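Local structure of protease Do-like 2, chloroplastic (4FLN) at residues A49-Y54 against V99-R104; C55-P60 against F72-S77. The protein acts as a chloroplast serine protease that makes the primary cut in the photodamaged D1 protein of photosystem II. One frame throughout, in Å; residues are numbered along the deposited sequence.

Both contacts share strand 50-57 of the first trypsin-like barrel, which strand 96-102 borders on one edge (contact 1) and strand 72-82 on the other (contact 2). Their centres lie 14 Å apart, and contact 2 is nested within the chain loop that contact 1 closes. A probable hydrogen bond joins them, Val53 O to Gly76 N at 2.9 Å. Both are close to the charge relay residues inferred from relatives: between side chains, Val53 is about 9 Å from His91 and from Ser200, and Ser74 about 7 Å from His91. The tie is more direct at Ser77, whose backbone is hydrogen-bonded to that of Ser200.

Contact 1 (A49-Y54 against V99-R104); sequences AVVKVY and VKVKRR
Tyr54 meets Lys100 and Lys102 on one face of the sheet, and Val51 and Val53 meet Val101 on the other. The tyrosine's chi1 of -57° lays the ring back along its own strand, rising off the sheet, with its CD2/CE2 edge turned to the neighbouring strand. There Lys100 O lies in the ring plane near CD2, and Lys102 CB sits 3.9 Å from Tyr54 CE2. Further out, the two side chains cross at an angle, with Lys102 CD 3.8 Å from Tyr54 OH. Lys102 runs extended as far as CE before turning at chi4 (-74°), and its NZ makes a weak hydrogen bond to Asp106 O. Lys100 bends at chi2 instead, bringing CD to 3.6 Å from Tyr54 CB, at the root of the ring. On the valine face, Val51 CG1 points at Val101 CB, 3.5 Å away, while Val53 CG2 and Val101 CG1 are 4.2 Å apart.

The backbones supply the register. Lys52 pairs with Lys102 and Tyr54 with Lys100, both antiparallel hydrogen-bonded pairs; the Lys100 N to Tyr54 O bond measures 2.7 Å and is nearly straight (176°). Between them, Val53 and Val101 form a non-hydrogen-bonded pair.

Chemically the two faces differ. On the valine face the side chains meet one another through methyl and methine groups. On the other, Lys100 and Lys102 act as apolar chains that pack on the tyrosine while their amines lead on past it; the charge the ring itself meets comes from Lys109, through a cation-pi contact.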
loop_
_atom_site.group_PDB
_atom_site.type_symbol
_atom_site.label_atom_id
_atom_site.label_comp_id
_atom_site.label_asym_id
_atom_site.label_seq_id
_atom_site.Cartn_x
_atom_site.Cartn_y
_atom_site.Cartn_z
ATOM N N ALA B 49 -15.854 40.977 13.167
ATOM C CA ALA B 49 -16.284 41.168 11.795
ATOM C C ALA B 49 -16.259 39.855 11.029
ATOM O O ALA B 49 -16.748 39.783 9.904
ATOM C CB ALA B 49 -15.402 42.187 11.114
ATOM N N VAL B 50 -15.678 38.823 11.637
ATOM C CA VAL B 50 -15.548 37.520 10.987
ATOM C C VAL B 50 -16.758 36.670 11.317
ATOM O O VAL B 50 -17.257 36.699 12.438
ATOM C CB VAL B 50 -14.262 36.769 11.413
ATOM C CG1 VAL B 50 -14.089 35.491 10.605
ATOM C CG2 VAL B 50 -13.056 37.651 11.240
ATOM N N VAL B 51 -17.218 35.911 10.331
ATOM C CA VAL B 51 -18.452 35.145 10.444
ATOM C C VAL B 51 -18.220 33.686 10.054
ATOM O O VAL B 51 -17.377 33.391 9.209
ATOM C CB VAL B 51 -19.539 35.763 9.532
ATOM C CG1 VAL B 51 -20.543 34.725 9.097
ATOM C CG2 VAL B 51 -20.216 36.939 10.218
ATOM N N LYS B 52 -18.956 32.772 10.678
ATOM C CA LYS B 52 -18.896 31.368 10.290
ATOM C C LYS B 52 -19.980 31.072 9.251
ATOM O O LYS B 52 -21.088 31.616 9.317
ATOM C CB LYS B 52 -19.029 30.447 11.510
ATOM C CG LYS B 52 -18.906 28.955 11.181
ATOM C CD LYS B 52 -18.689 28.105 12.429
ATOM C CE LYS B 52 -18.386 26.652 12.064
ATOM N NZ LYS B 52 -17.802 25.855 13.186
ATOM N N VAL B 53 -19.655 30.220 8.285
ATOM C CA VAL B 53 -20.541 29.980 7.150
ATOM C C VAL B 53 -21.014 28.546 7.091
ATOM O O VAL B 53 -20.207 27.627 6.956
ATOM C CB VAL B 53 -19.833 30.286 5.808
ATOM C CG1 VAL B 53 -20.708 29.891 4.640
ATOM C CG2 VAL B 53 -19.451 31.754 5.727
ATOM N N TYR B 54 -22.325 28.355 7.184
ATOM C CA TYR B 54 -22.908 27.030 6.995
ATOM C C TYR B 54 -23.606 26.981 5.649
ATOM O O TYR B 54 -24.405 27.864 5.315
ATOM C CB TYR B 54 -23.912 26.704 8.096
ATOM C CG TYR B 54 -23.360 26.779 9.495
ATOM C CD1 TYR B 54 -23.090 25.629 10.217
ATOM C CD2 TYR B 54 -23.119 28.002 10.101
ATOM C CE1 TYR B 54 -22.592 25.696 11.508
ATOM C CE2 TYR B 54 -22.619 28.081 11.387
ATOM C CZ TYR B 54 -22.360 26.926 12.089
ATOM O OH TYR B 54 -21.865 27.002 13.373
ATOM N N VAL B 99 -27.823 28.816 2.628
ATOM C CA VAL B 99 -26.610 29.349 3.198
ATOM C C VAL B 99 -26.942 30.122 4.464
ATOM O O VAL B 99 -27.808 31.012 4.468
ATOM C CB VAL B 99 -25.888 30.246 2.187
ATOM C CG1 VAL B 99 -24.650 30.873 2.815
ATOM C CG2 VAL B 99 -25.522 29.440 0.949
ATOM N N LYS B 100 -26.261 29.762 5.545
ATOM C CA LYS B 100 -26.551 30.336 6.849
ATOM C C LYS B 100 -25.267 30.859 7.468
ATOM O O LYS B 100 -24.195 30.285 7.287
ATOM C CB LYS B 100 -27.186 29.277 7.756
ATOM C CG LYS B 100 -27.634 28.017 7.010
ATOM C CD LYS B 100 -27.457 26.758 7.856
ATOM C CE LYS B 100 -27.719 25.488 7.050
ATOM N NZ LYS B 100 -27.381 24.246 7.814
ATOM N N VAL B 101 -25.365 31.956 8.200
ATOM C CA VAL B 101 -24.175 32.530 8.806
ATOM C C VAL B 101 -24.382 32.824 10.287
ATOM O O VAL B 101 -25.488 33.144 10.727
ATOM C CB VAL B 101 -23.734 33.803 8.076
ATOM C CG1 VAL B 101 -23.221 33.453 6.695
ATOM C CG2 VAL B 101 -24.889 34.789 7.994
ATOM N N LYS B 102 -23.308 32.715 11.054
ATOM C CA LYS B 102 -23.407 32.856 12.495
ATOM C C LYS B 102 -22.389 33.877 12.980
ATOM O O LYS B 102 -21.203 33.774 12.681
ATOM C CB LYS B 102 -23.198 31.495 13.167
ATOM C CG LYS B 102 -23.515 31.442 14.650
ATOM C CD LYS B 102 -23.454 30.002 15.154
ATOM C CE LYS B 102 -23.667 29.895 16.666
ATOM N NZ LYS B 102 -22.478 30.346 17.455
ATOM N N ARG B 103 -22.863 34.880 13.708
ATOM C CA ARG B 103 -21.988 35.899 14.271
ATOM C C ARG B 103 -21.152 35.287 15.395
ATOM O O ARG B 103 -21.536 34.279 15.981
ATOM C CB ARG B 103 -22.815 37.084 14.786
ATOM C CG ARG B 103 -22.484 38.409 14.128
ATOM C CD ARG B 103 -23.740 39.181 13.775
ATOM N NE ARG B 103 -24.601 39.413 14.935
ATOM C CZ ARG B 103 -24.690 40.570 15.585
ATOM N NH1 ARG B 103 -23.970 41.615 15.188
ATOM N NH2 ARG B 103 -25.503 40.684 16.629
ATOM N N ARG B 104 -20.000 35.880 15.686
ATOM C CA ARG B 104 -19.197 35.410 16.803
ATOM C C ARG B 104 -19.851 35.820 18.112
ATOM O O ARG B 104 -20.110 37.003 18.345
ATOM C CB ARG B 104 -17.795 35.994 16.736
ATOM C CG ARG B 104 -16.856 35.393 17.751
ATOM C CD ARG B 104 -15.885 36.423 18.250
ATOM N NE ARG B 104 -14.723 35.801 18.867
ATOM C CZ ARG B 104 -13.735 36.484 19.432
ATOM N NH1 ARG B 104 -13.784 37.812 19.459
ATOM N NH2 ARG B 104 -12.704 35.843 19.970
#

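Contact 2 (C55-P60 against F72-S77); sequences CTHTAP and FTSTGS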
loop_
_atom_site.group_PDB
_atom_site.type_symbol
_atom_site.label_atom_id
_atom_site.label_comp_id
_atom_site.label_asym_id
_atom_site.label_seq_id
_atom_site.Cartn_x
_atom_site.Cartn_y
_atom_site.Cartn_z
ATOM N N CYS B 55 -23.301 25.943 4.880
ATOM C CA CYS B 55 -23.864 25.796 3.548
ATOM C C CYS B 55 -24.211 24.356 3.204
ATOM O O CYS B 55 -23.406 23.443 3.395
ATOM C CB CYS B 55 -22.907 26.356 2.498
ATOM S SG CYS B 55 -23.348 25.913 0.808
ATOM N N THR B 56 -25.415 24.166 2.677
ATOM C CA THR B 56 -25.863 22.857 2.229
ATOM C C THR B 56 -25.604 22.731 0.737
ATOM O O THR B 56 -25.982 23.605 -0.034
ATOM C CB THR B 56 -27.349 22.666 2.530
ATOM O OG1 THR B 56 -27.541 22.663 3.950
ATOM C CG2 THR B 56 -27.842 21.358 1.968
ATOM N N HIS B 57 -24.955 21.643 0.334
ATOM C CA HIS B 57 -24.516 21.478 -1.049
ATOM C C HIS B 57 -25.249 20.370 -1.781
ATOM O O HIS B 57 -25.144 19.205 -1.407
ATOM C CB HIS B 57 -23.013 21.182 -1.098
ATOM C CG HIS B 57 -22.166 22.264 -0.506
ATOM N ND1 HIS B 57 -21.667 23.309 -1.252
ATOM C CD2 HIS B 57 -21.744 22.472 0.762
ATOM C CE1 HIS B 57 -20.970 24.111 -0.469
ATOM N NE2 HIS B 57 -21.002 23.626 0.759
ATOM N N THR B 58 -25.995 20.723 -2.823
ATOM C CA THR B 58 -26.483 19.706 -3.742
ATOM C C THR B 58 -25.875 19.906 -5.114
ATOM O O THR B 58 -26.290 20.786 -5.857
ATOM C CB THR B 58 -28.006 19.765 -3.899
ATOM O OG1 THR B 58 -28.622 19.887 -2.610
ATOM C CG2 THR B 58 -28.506 18.509 -4.603
ATOM N N ALA B 59 -24.920 19.058 -5.465
ATOM C CA ALA B 59 -24.312 19.108 -6.780
ATOM C C ALA B 59 -25.063 18.175 -7.715
ATOM O O ALA B 59 -25.720 17.246 -7.257
ATOM C CB ALA B 59 -22.854 18.714 -6.698
ATOM N N PRO B 60 -24.983 18.429 -9.030
ATOM C CA PRO B 60 -25.535 17.501 -10.019
ATOM C C PRO B 60 -24.565 16.356 -10.252
ATOM O O PRO B 60 -23.363 16.544 -10.096
ATOM C CB PRO B 60 -25.614 18.362 -11.274
ATOM C CG PRO B 60 -24.449 19.268 -11.148
ATOM C CD PRO B 60 -24.298 19.564 -9.671
ATOM N N PHE B 72 -24.993 17.261 1.258
ATOM C CA PHE B 72 -24.228 17.375 2.498
ATOM C C PHE B 72 -24.072 18.818 2.983
ATOM O O PHE B 72 -24.332 19.768 2.244
ATOM C CB PHE B 72 -22.853 16.723 2.346
ATOM C CG PHE B 72 -21.939 17.434 1.394
ATOM C CD1 PHE B 72 -22.121 17.327 0.025
ATOM C CD2 PHE B 72 -20.880 18.190 1.868
ATOM C CE1 PHE B 72 -21.271 17.973 -0.860
ATOM C CE2 PHE B 72 -20.027 18.837 0.989
ATOM C CZ PHE B 72 -20.226 18.727 -0.378
ATOM N N THR B 73 -23.651 18.975 4.234
ATOM C CA THR B 73 -23.420 20.307 4.776
ATOM C C THR B 73 -21.951 20.493 5.147
ATOM O O THR B 73 -21.323 19.583 5.686
ATOM C CB THR B 73 -24.334 20.616 5.983
ATOM O OG1 THR B 73 -25.689 20.281 5.657
ATOM C CG2 THR B 73 -24.264 22.100 6.349
ATOM N N SER B 74 -21.413 21.670 4.829
ATOM C CA SER B 74 -20.018 21.996 5.100
ATOM C C SER B 74 -19.924 23.370 5.751
ATOM O O SER B 74 -20.892 24.130 5.746
ATOM C CB SER B 74 -19.208 22.003 3.807
ATOM O OG SER B 74 -19.211 23.297 3.235
ATOM N N THR B 75 -18.756 23.694 6.303
ATOM C CA THR B 75 -18.570 24.986 6.951
ATOM C C THR B 75 -17.397 25.758 6.352
ATOM O O THR B 75 -16.546 25.180 5.672
ATOM C CB THR B 75 -18.375 24.837 8.470
ATOM O OG1 THR B 75 -17.049 24.370 8.744
ATOM C CG2 THR B 75 -19.380 23.855 9.039
ATOM N N GLY B 76 -17.358 27.064 6.612
ATOM C CA GLY B 76 -16.325 27.930 6.069
ATOM C C GLY B 76 -16.269 29.265 6.782
ATOM O O GLY B 76 -16.829 29.414 7.867
ATOM N N SER B 77 -15.584 30.239 6.189
ATOM C CA SER B 77 -15.509 31.563 6.810
ATOM C C SER B 77 -15.859 32.714 5.881
ATOM O O SER B 77 -15.627 32.659 4.675
ATOM C CB SER B 77 -14.134 31.794 7.427
ATOM O OG SER B 77 -13.927 30.905 8.504
#
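His57 lies between the Phe72 ring and Cys55 SG, with Ser74 at its edge, and the close side-chain contacts gather round its ring. The CB of His57 lies over one face of the phenyl ring, a CH-pi contact 4.0 Å from the Phe72 ring centroid and 25° off the ring normal. The two rings are near parallel, with planes at 23°, yet they are slid so far apart that they barely overlap. Phe72 gets there with chi1 at 67°, which holds CG between its backbone N and carbonyl carbon and brings the phenyl face back against His57 CB. At the edge of the imidazole, NE2 shares a bent hydrogen bond of 3.1 Å with Ser74 OG. The other ring nitrogen, ND1, is bonded to Glu94 O, so the ring is fixed at both nitrogens and its rotation is set; Cys55 SG lies over the face opposite Phe72. The backbone is equally firm here, with a straight 2.7 Å bond from His57 N to Phe72 O and a reciprocal Cys55-Ser74 pair.

The other face of the hairpin is looser. Thr56 OG1 and Thr73 OG1 are 3.5 Å apart, a weak hydrogen bond at most, although Thr73 CG2 rests 3.4 Å from Cys55 O. At the loop end the His57-Phe72 pair is uneven: beside the straight His57 N bond, the return bond from Phe72 N to His57 O is weak, 3.3 Å, and Phe72 is exposed. The strand ends at His57, and past it Thr58 packs on Tyr493 of a neighbouring subunit.

Two antiparallel strands joined by a long loop, here the first and second in a closed six-stranded barrel of order 1-2-3-6-5-4, are the opening hairpin of the trypsin-like fold.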